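Local coordinates for protein F420-dependent methylenetetrahydromethanopterin dehydrogenase (Methanopyrus kandleri, PDB 1QV9) that catalyses the reversible, coenzyme F420-dependent reduction of methenyl-tetrahydromethanopterin to methylene-tetrahydromethanopterin, a step in methanogenesis from carbon dioxide, at residues R191-N196 / A260-P265; K146-A149 / V153-V156; E253-N258 / S274-M279. One frame throughout, in Å; residues are numbered along the deposited sequence.

Overall arrangement
Along the chain, interaction 2 closes before interaction 1 opens, whereas interactions 1 and 3 alternate their segments in the order 191-196, 253-258, 260-265, 274-279. The centres of interactions 1 and 3 lie about 8 Å apart, those of 1 and 2 about 12 Å, and those of 2 and 3 about 17 Å; interactions 2 and 3 do not touch, their nearest atoms being about 6 Å apart. Interaction 2 sits where helices 134-150 and 153-169 meet, and Arg155 from there enters interaction 1. Glu255, on helix 227-257, joins interaction 3 to segment 191-196. Together the contacts tie the alpha/beta domain, the helix bundle and the C-terminal arm, and all three touch a second subunit of the hexamer.

Interaction 1 of 3, residues R191-N196 / A260-P265; sequences REEFEN and AVLRTP
The methyl of Ala260 packs along the side chain of Glu195, from its CB to its carboxylate, and closes one end of this pairing. Ala260 CB lies 3.6 Å from Glu195 CB and 3.5 Å from Glu195 CD. With Glu195 CG anti to the backbone N (chi1 -176°) and the rest of the chain extended, the whole side chain runs past the methyl instead of folding back over it. At the other end Leu262 meets Glu193: its CD2 branch approaches Glu193 OE1 at 3.8 Å, and the two side chains cross at about a right angle. Leu262 CB also lies 3.9 Å from Glu193 O, so this leucine touches both the backbone and the carboxylate of the glutamate.

Two irregular segments are being joined here, the loop between strand 180-183 and helix 197-223, and the start of the C-terminal arm that leaves helix 227-257. The CA atoms of Glu193 and Leu262 are 6.6 Å apart, and no hydrogen bond crosses directly between the segments.

Water supplies part of the polar link. Water 1 accepts a hydrogen bond from Leu262 N at 3.0 Å and lies 2.8 Å from Glu193 O, to which it can donate. Water 2 is hydrogen-bonded to Leu262 O at 2.7 Å and reaches Glu193 OE2 by a longer bond. Around both waters acceptors outnumber protons, so not every donated bond can be made at once. Arg276 NH2 also bridges the segments, hydrogen-bonded to Glu193 O and Ala260 O.

Arg155, from helix 153-169, forms a salt bridge with Glu193 OE1, which would fix the carboxylate whose other oxygen meets water 2. Farther along the arm, Arg263 forms a salt bridge with Glu136 of a second subunit, and Thr264 N is hydrogen-bonded to Asp133 of that subunit.

Interaction 2 of 3, residues K146-A149 / V153-V156; sequences KVLA and VFRV
Leu148 lies over one face of the Phe154 ring. Its CB sits 3.6 Å from the ring centroid and 20° off the normal, the geometry of a CH-pi contact, with the methylene displaced toward the rim near CZ and CE2. The CD1 branch continues along the same side, 3.8 Å from Phe154 CE2, while the CD2 branch turns the other way and meets Val153 CG1 at 4.0 Å. Leu148 therefore divides its two methyls between neighbouring residues of the second helix. Ala149 adds its CB, 3.8 Å from Phe154 CD1.

The ring is brought there by its first torsion: Phe154 CG is anti to its own carbonyl carbon (chi1 -79°), which turns the ring back toward the preceding helix. A backbone bond spans the junction, from Phe154 N to Leu148 O at 3.0 Å, with an N-H...O angle of 151°. The donor stands above the carbonyl plane. This bond spans six residues, and it joins a carbonyl in the last turn of helix 134-150 to an amide in the first turn of helix 153-169, two positions where intrahelical partners normally run out.

Both helices belong to the connection between the adjacent parallel strands 115-119 and 180-183, a beta-alpha-beta crossover whose helical leg is broken in two at this point.

Beyond this shell, Thr16 and Met19 of helix 15-19 pack on the phenylalanine, Thr16 also meeting Leu148, and Leu207 of helix 197-223 touches Val153. Ala138 of a second subunit rests against both Ala149 and Phe154, bringing the junction into the subunit interface. One residue on, Arg155 forms a salt bridge with Asp133 of the same neighbouring subunit.

Interaction 3 of 3, residues E253-N258 / S274-M279; sequences ELEKSN and SKRKFM
Glu255 points its OE1 at the edge of the Arg276 guanidinium, reaching NH2 at 3.5 Å and near the guanidinium plane. This is a long salt bridge that joins the last turns of helix 227-257, a long helix of the helix bundle, to the C-terminal arm as it runs back past the helix end. The carboxylate and guanidinium planes stand 85° apart, which excludes a paired, coplanar bidentate bridge, and no hydrogen bond crosses between the segments. Contact is confined to these two side chains, consistent with the 9.4 Å between the Glu255 and Arg276 CA atoms.

Both ends of the bridge have stronger partners elsewhere. Glu255 OE1 accepts from Glu195 N and OE2 from Asn196 N, so the buried carboxylate is held by the amides of Glu195 and of the N-cap residue Asn196, just ahead of helix 197-223, whose positive helix end would be expected to favour its charged form. Arg276 NH2 is hydrogen-bonded to Ala260 O and Glu193 O, which probably occupies both its protons and would leave Glu255 a charge contact alone.

Each segment also fixes itself. On the helix, Lys256 NZ forms a 2.8 Å salt bridge with Glu253 OE1, one turn back. Leu254 O takes two donors, Ser257 OG at 2.7 Å and Asn258 N at 3.3 Å, at the point where the helix ends. On the arm, Phe278 makes an edge-to-face contact with Tyr198 of a fourth subunit, and Lys275 NZ donates to Phe278 O at 2.8 Å, standing 54° out of that carbonyl plane.

Interaction 1 of 3, residues R191-N196 / A260-P265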
loop_
_atom_site.group_PDB
_atom_site.type_symbol
_atom_site.label_atom_id
_atom_site.label_comp_id
_atom_site.label_asym_id
_atom_site.label_seq_id
_atom_site.Cartn_x
_atom_site.Cartn_y
_atom_site.Cartn_z
ATOM N N ARG A 191 -23.723 -16.861 0.821
ATOM C CA ARG A 191 -22.891 -17.611 -0.099
ATOM C C ARG A 191 -21.874 -18.356 0.777
ATOM O O ARG A 191 -21.582 -17.946 1.897
ATOM C CB ARG A 191 -22.159 -16.646 -1.039
ATOM C CG ARG A 191 -23.068 -15.748 -1.908
ATOM C CD ARG A 191 -23.750 -16.542 -3.007
ATOM N NE ARG A 191 -22.780 -17.299 -3.782
ATOM C CZ ARG A 191 -23.117 -18.251 -4.640
ATOM N NH1 ARG A 191 -24.408 -18.540 -4.824
ATOM N NH2 ARG A 191 -22.176 -18.940 -5.280
ATOM N N GLU A 192 -21.323 -19.451 0.297
ATOM C CA GLU A 192 -20.321 -20.113 1.132
ATOM C C GLU A 192 -18.975 -19.690 0.561
ATOM O O GLU A 192 -17.993 -20.403 0.649
ATOM C CB GLU A 192 -20.469 -21.630 1.042
ATOM C CG GLU A 192 -21.772 -22.115 1.626
ATOM C CD GLU A 192 -21.933 -21.652 3.055
ATOM O OE1 GLU A 192 -21.450 -22.352 3.977
ATOM O OE2 GLU A 192 -22.525 -20.573 3.255
ATOM N N GLU A 193 -18.945 -18.501 -0.011
ATOM C CA GLU A 193 -17.745 -18.010 -0.683
ATOM C C GLU A 193 -16.450 -17.918 0.158
ATOM O O GLU A 193 -15.411 -18.545 -0.154
ATOM C CB GLU A 193 -18.091 -16.634 -1.285
ATOM C CG GLU A 193 -17.016 -15.983 -2.197
ATOM C CD GLU A 193 -16.834 -16.726 -3.500
ATOM O OE1 GLU A 193 -17.796 -17.390 -3.984
ATOM O OE2 GLU A 193 -15.717 -16.629 -4.041
ATOM N N PHE A 194 -16.531 -17.180 1.256
ATOM C CA PHE A 194 -15.364 -16.902 2.070
ATOM C C PHE A 194 -15.186 -17.676 3.358
ATOM O O PHE A 194 -16.110 -17.749 4.191
ATOM C CB PHE A 194 -15.376 -15.405 2.426
ATOM C CG PHE A 194 -15.332 -14.499 1.213
ATOM C CD1 PHE A 194 -14.141 -14.330 0.533
ATOM C CD2 PHE A 194 -16.484 -13.863 0.733
ATOM C CE1 PHE A 194 -14.088 -13.534 -0.629
ATOM C CE2 PHE A 194 -16.448 -13.081 -0.413
ATOM C CZ PHE A 194 -15.252 -12.910 -1.099
ATOM N N GLU A 195 -14.002 -18.235 3.543
ATOM C CA GLU A 195 -13.728 -18.925 4.794
ATOM C C GLU A 195 -13.472 -17.890 5.904
ATOM O O GLU A 195 -13.937 -18.037 7.043
ATOM C CB GLU A 195 -12.519 -19.830 4.642
ATOM C CG GLU A 195 -12.281 -20.627 5.933
ATOM C CD GLU A 195 -11.102 -21.575 5.881
ATOM O OE1 GLU A 195 -11.205 -22.642 5.223
ATOM O OE2 GLU A 195 -10.070 -21.254 6.514
ATOM N N ASN A 196 -12.774 -16.800 5.573
ATOM C CA ASN A 196 -12.483 -15.763 6.575
ATOM C C ASN A 196 -13.634 -14.755 6.613
ATOM O O ASN A 196 -14.022 -14.210 5.594
ATOM C CB ASN A 196 -11.171 -15.093 6.195
ATOM C CG ASN A 196 -10.732 -14.082 7.191
ATOM O OD1 ASN A 196 -9.864 -14.339 8.038
ATOM N ND2 ASN A 196 -11.323 -12.923 7.117
ATOM N N ALA A 260 -7.430 -20.732 1.650
ATOM C CA ALA A 260 -8.823 -21.091 1.559
ATOM C C ALA A 260 -9.527 -20.475 0.361
ATOM O O ALA A 260 -10.739 -20.281 0.387
ATOM C CB ALA A 260 -9.543 -20.653 2.868
ATOM N N VAL A 261 -8.779 -20.157 -0.677
ATOM C CA VAL A 261 -9.402 -19.557 -1.861
ATOM C C VAL A 261 -10.327 -20.550 -2.601
ATOM O O VAL A 261 -9.855 -21.530 -3.193
ATOM C CB VAL A 261 -8.335 -19.040 -2.868
ATOM C CG1 VAL A 261 -9.075 -18.358 -4.063
ATOM C CG2 VAL A 261 -7.352 -18.066 -2.219
ATOM N N LEU A 262 -11.635 -20.285 -2.608
ATOM C CA LEU A 262 -12.561 -21.158 -3.300
ATOM C C LEU A 262 -12.337 -21.123 -4.812
ATOM O O LEU A 262 -12.236 -20.026 -5.427
ATOM C CB LEU A 262 -14.009 -20.741 -3.014
ATOM C CG LEU A 262 -15.101 -21.545 -3.716
ATOM C CD1 LEU A 262 -15.066 -22.990 -3.163
ATOM C CD2 LEU A 262 -16.469 -20.935 -3.391
ATOM N N ARG A 263 -12.246 -22.307 -5.421
ATOM C CA ARG A 263 -12.147 -22.406 -6.871
ATOM C C ARG A 263 -13.179 -23.444 -7.313
ATOM O O ARG A 263 -13.288 -24.520 -6.703
ATOM C CB ARG A 263 -10.754 -22.802 -7.328
ATOM C CG ARG A 263 -9.670 -21.880 -6.832
ATOM C CD ARG A 263 -8.253 -22.288 -7.333
ATOM N NE ARG A 263 -7.302 -21.454 -6.612
ATOM C CZ ARG A 263 -6.885 -20.242 -6.983
ATOM N NH1 ARG A 263 -6.073 -19.576 -6.172
ATOM N NH2 ARG A 263 -7.197 -19.746 -8.171
ATOM N N THR A 264 -13.959 -23.117 -8.334
ATOM C CA THR A 264 -15.020 -23.994 -8.831
ATOM C C THR A 264 -14.930 -24.120 -10.344
ATOM O O THR A 264 -15.761 -23.593 -11.084
ATOM C CB THR A 264 -16.448 -23.493 -8.415
ATOM O OG1 THR A 264 -16.674 -22.135 -8.883
ATOM C CG2 THR A 264 -16.602 -23.553 -6.912
ATOM N N PRO A 265 -13.892 -24.831 -10.831
ATOM C CA PRO A 265 -13.680 -25.032 -12.264
ATOM C C PRO A 265 -14.591 -26.087 -12.851
ATOM O O PRO A 265 -15.119 -26.944 -12.126
ATOM C CB PRO A 265 -12.225 -25.475 -12.347
ATOM C CG PRO A 265 -12.116 -26.335 -11.080
ATOM C CD PRO A 265 -12.849 -25.510 -10.033
HETATM O O HOH W 1 -12.815 -17.963 -1.026
HETATM O O HOH W 2 -12.693 -17.397 -5.098
#

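Interaction 2 of 3, residues K146-A149 / V153-V156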
loop_
_atom_site.group_PDB
_atom_site.type_symbol
_atom_site.label_atom_id
_atom_site.label_comp_id
_atom_site.label_asym_id
_atom_site.label_seq_id
_atom_site.Cartn_x
_atom_site.Cartn_y
_atom_site.Cartn_z
ATOM N N LYS A 146 -12.742 -6.656 -11.437
ATOM C CA LYS A 146 -12.085 -7.186 -10.233
ATOM C C LYS A 146 -13.112 -7.273 -9.089
ATOM O O LYS A 146 -13.164 -8.251 -8.337
ATOM C CB LYS A 146 -10.907 -6.268 -9.839
ATOM C CG LYS A 146 -10.241 -6.575 -8.523
ATOM C CD LYS A 146 -9.790 -8.012 -8.445
ATOM C CE LYS A 146 -9.001 -8.242 -7.172
ATOM N NZ LYS A 146 -8.597 -9.644 -6.998
ATOM N N VAL A 147 -13.925 -6.227 -8.933
ATOM C CA VAL A 147 -14.935 -6.263 -7.881
ATOM C C VAL A 147 -15.910 -7.419 -8.081
ATOM O O VAL A 147 -16.132 -8.211 -7.154
ATOM C CB VAL A 147 -15.718 -4.920 -7.861
ATOM C CG1 VAL A 147 -16.978 -5.036 -6.928
ATOM C CG2 VAL A 147 -14.803 -3.806 -7.393
ATOM N N LEU A 148 -16.484 -7.530 -9.270
ATOM C CA LEU A 148 -17.488 -8.583 -9.500
ATOM C C LEU A 148 -16.903 -9.991 -9.375
ATOM O O LEU A 148 -17.595 -10.929 -8.935
ATOM C CB LEU A 148 -18.172 -8.379 -10.863
ATOM C CG LEU A 148 -18.884 -7.020 -10.966
ATOM C CD1 LEU A 148 -19.513 -6.895 -12.321
ATOM C CD2 LEU A 148 -19.987 -6.919 -9.890
ATOM N N ALA A 149 -15.634 -10.143 -9.718
ATOM C CA ALA A 149 -15.009 -11.466 -9.634
ATOM C C ALA A 149 -14.600 -11.797 -8.217
ATOM O O ALA A 149 -15.070 -12.795 -7.656
ATOM C CB ALA A 149 -13.785 -11.511 -10.577
ATOM N N VAL A 153 -19.495 -12.305 -6.940
ATOM C CA VAL A 153 -20.701 -12.074 -7.716
ATOM C C VAL A 153 -20.722 -12.915 -9.003
ATOM O O VAL A 153 -21.771 -13.436 -9.384
ATOM C CB VAL A 153 -20.863 -10.563 -8.089
ATOM C CG1 VAL A 153 -21.951 -10.371 -9.164
ATOM C CG2 VAL A 153 -21.191 -9.784 -6.820
ATOM N N PHE A 154 -19.565 -13.043 -9.676
ATOM C CA PHE A 154 -19.534 -13.825 -10.909
ATOM C C PHE A 154 -19.795 -15.313 -10.625
ATOM O O PHE A 154 -20.238 -16.016 -11.540
ATOM C CB PHE A 154 -18.177 -13.655 -11.640
ATOM C CG PHE A 154 -18.054 -12.367 -12.439
ATOM C CD1 PHE A 154 -16.803 -11.899 -12.788
ATOM C CD2 PHE A 154 -19.167 -11.653 -12.826
ATOM C CE1 PHE A 154 -16.652 -10.724 -13.528
ATOM C CE2 PHE A 154 -19.016 -10.455 -13.572
ATOM C CZ PHE A 154 -17.761 -10.019 -13.908
ATOM N N ARG A 155 -19.499 -15.776 -9.414
ATOM C CA ARG A 155 -19.765 -17.186 -9.123
ATOM C C ARG A 155 -21.275 -17.387 -9.028
ATOM O O ARG A 155 -21.784 -18.455 -9.367
ATOM C CB ARG A 155 -19.080 -17.666 -7.830
ATOM C CG ARG A 155 -18.730 -19.177 -7.891
ATOM C CD ARG A 155 -18.126 -19.684 -6.626
ATOM N NE ARG A 155 -16.946 -18.950 -6.173
ATOM C CZ ARG A 155 -15.732 -19.086 -6.684
ATOM N NH1 ARG A 155 -14.742 -18.373 -6.199
ATOM N NH2 ARG A 155 -15.512 -19.944 -7.655
ATOM N N VAL A 156 -22.017 -16.388 -8.553
ATOM C CA VAL A 156 -23.473 -16.511 -8.491
ATOM C C VAL A 156 -24.027 -16.648 -9.927
ATOM O O VAL A 156 -24.947 -17.432 -10.209
ATOM C CB VAL A 156 -24.113 -15.252 -7.856
ATOM C CG1 VAL A 156 -25.617 -15.376 -7.827
ATOM C CG2 VAL A 156 -23.577 -15.062 -6.422
#

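Interaction 3 of 3, residues E253-N258 / S274-M279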
loop_
_atom_site.group_PDB
_atom_site.type_symbol
_atom_site.label_atom_id
_atom_site.label_comp_id
_atom_site.label_asym_id
_atom_site.label_seq_id
_atom_site.Cartn_x
_atom_site.Cartn_y
_atom_site.Cartn_z
ATOM N N GLU A 253 -6.814 -11.574 -0.800
ATOM C CA GLU A 253 -5.530 -11.831 -0.140
ATOM C C GLU A 253 -5.762 -12.468 1.244
ATOM O O GLU A 253 -4.950 -13.269 1.676
ATOM C CB GLU A 253 -4.677 -10.560 -0.025
ATOM C CG GLU A 253 -4.171 -10.059 -1.393
ATOM C CD GLU A 253 -3.261 -11.054 -2.146
ATOM O OE1 GLU A 253 -3.531 -11.356 -3.327
ATOM O OE2 GLU A 253 -2.265 -11.473 -1.547
ATOM N N LEU A 254 -6.849 -12.128 1.936
ATOM C CA LEU A 254 -7.151 -12.732 3.242
ATOM C C LEU A 254 -7.435 -14.223 3.023
ATOM O O LEU A 254 -7.005 -15.062 3.837
ATOM C CB LEU A 254 -8.377 -12.083 3.917
ATOM C CG LEU A 254 -8.080 -10.770 4.629
ATOM C CD1 LEU A 254 -9.391 -10.171 5.079
ATOM C CD2 LEU A 254 -7.155 -10.971 5.829
ATOM N N GLU A 255 -8.135 -14.565 1.950
ATOM C CA GLU A 255 -8.396 -15.990 1.708
ATOM C C GLU A 255 -7.081 -16.655 1.408
ATOM O O GLU A 255 -6.847 -17.801 1.844
ATOM C CB GLU A 255 -9.379 -16.196 0.565
ATOM C CG GLU A 255 -10.815 -15.702 0.898
ATOM C CD GLU A 255 -11.526 -16.556 1.956
ATOM O OE1 GLU A 255 -12.167 -17.576 1.597
ATOM O OE2 GLU A 255 -11.429 -16.199 3.150
ATOM N N LYS A 256 -6.192 -15.978 0.681
ATOM C CA LYS A 256 -4.894 -16.612 0.411
ATOM C C LYS A 256 -4.135 -16.865 1.722
ATOM O O LYS A 256 -3.471 -17.916 1.876
ATOM C CB LYS A 256 -4.015 -15.745 -0.512
ATOM C CG LYS A 256 -4.524 -15.685 -1.956
ATOM C CD LYS A 256 -3.604 -14.795 -2.795
ATOM C CE LYS A 256 -4.136 -14.630 -4.189
ATOM N NZ LYS A 256 -3.254 -13.645 -4.953
ATOM N N SER A 257 -4.196 -15.941 2.675
ATOM C CA SER A 257 -3.476 -16.127 3.932
ATOM C C SER A 257 -3.946 -17.358 4.677
ATOM O O SER A 257 -3.173 -17.958 5.445
ATOM C CB SER A 257 -3.592 -14.883 4.824
ATOM O OG SER A 257 -4.843 -14.799 5.463
ATOM N N ASN A 258 -5.193 -17.740 4.456
ATOM C CA ASN A 258 -5.744 -18.925 5.112
ATOM C C ASN A 258 -5.723 -20.154 4.220
ATOM O O ASN A 258 -6.295 -21.178 4.604
ATOM C CB ASN A 258 -7.173 -18.656 5.524
ATOM C CG ASN A 258 -7.259 -17.758 6.717
ATOM O OD1 ASN A 258 -6.694 -18.056 7.769
ATOM N ND2 ASN A 258 -7.963 -16.662 6.579
ATOM N N SER A 274 -14.934 -28.483 -7.178
ATOM C CA SER A 274 -14.682 -27.523 -6.119
ATOM C C SER A 274 -13.440 -27.854 -5.316
ATOM O O SER A 274 -13.075 -29.028 -5.157
ATOM C CB SER A 274 -15.911 -27.439 -5.203
ATOM O OG SER A 274 -15.703 -26.513 -4.163
ATOM N N LYS A 275 -12.754 -26.818 -4.843
ATOM C CA LYS A 275 -11.571 -26.994 -4.007
ATOM C C LYS A 275 -11.340 -25.719 -3.211
ATOM O O LYS A 275 -11.856 -24.660 -3.591
ATOM C CB LYS A 275 -10.325 -27.267 -4.845
ATOM C CG LYS A 275 -10.010 -26.178 -5.906
ATOM C CD LYS A 275 -8.675 -26.446 -6.570
ATOM C CE LYS A 275 -7.465 -26.087 -5.710
ATOM N NZ LYS A 275 -6.160 -26.484 -6.389
ATOM N N ARG A 276 -10.569 -25.829 -2.130
ATOM C CA ARG A 276 -10.206 -24.689 -1.276
ATOM C C ARG A 276 -8.694 -24.592 -1.087
ATOM O O ARG A 276 -8.095 -23.537 -1.272
ATOM C CB ARG A 276 -10.838 -24.833 0.100
ATOM C CG ARG A 276 -12.290 -24.613 0.138
ATOM C CD ARG A 276 -12.539 -23.243 0.693
ATOM N NE ARG A 276 -13.951 -22.932 0.651
ATOM C CZ ARG A 276 -14.413 -21.695 0.682
ATOM N NH1 ARG A 276 -15.706 -21.481 0.629
ATOM N NH2 ARG A 276 -13.561 -20.679 0.762
ATOM N N LYS A 277 -8.048 -25.689 -0.705
ATOM C CA LYS A 277 -6.613 -25.641 -0.501
ATOM C C LYS A 277 -5.910 -25.578 -1.846
ATOM O O LYS A 277 -6.309 -26.230 -2.818
ATOM C CB LYS A 277 -6.160 -26.849 0.316
ATOM C CG LYS A 277 -6.824 -26.888 1.697
ATOM C CD LYS A 277 -6.171 -27.951 2.570
ATOM C CE LYS A 277 -6.863 -28.064 3.919
ATOM N NZ LYS A 277 -6.721 -26.811 4.711
ATOM N N PHE A 278 -4.825 -24.821 -1.900
ATOM C CA PHE A 278 -4.128 -24.593 -3.139
ATOM C C PHE A 278 -3.633 -25.846 -3.848
ATOM O O PHE A 278 -3.724 -25.956 -5.060
ATOM C CB PHE A 278 -2.958 -23.619 -2.903
ATOM C CG PHE A 278 -2.203 -23.266 -4.147
ATOM C CD1 PHE A 278 -0.994 -23.861 -4.425
ATOM C CD2 PHE A 278 -2.706 -22.334 -5.057
ATOM C CE1 PHE A 278 -0.283 -23.545 -5.573
ATOM C CE2 PHE A 278 -1.995 -22.014 -6.220
ATOM C CZ PHE A 278 -0.776 -22.623 -6.482
HETATM N N MSE A 279 -3.120 -26.790 -3.065
HETATM C CA MSE A 279 -2.603 -28.016 -3.654
HETATM C C MSE A 279 -3.611 -29.159 -3.729
HETATM O O MSE A 279 -3.247 -30.280 -4.120
HETATM C CB MSE A 279 -1.360 -28.472 -2.883
HETATM C CG MSE A 279 -0.223 -27.466 -2.847
HETATM SE SE MSE A 279 0.661 -26.986 -4.529
HETATM C CE MSE A 279 -0.408 -27.753 -5.798
#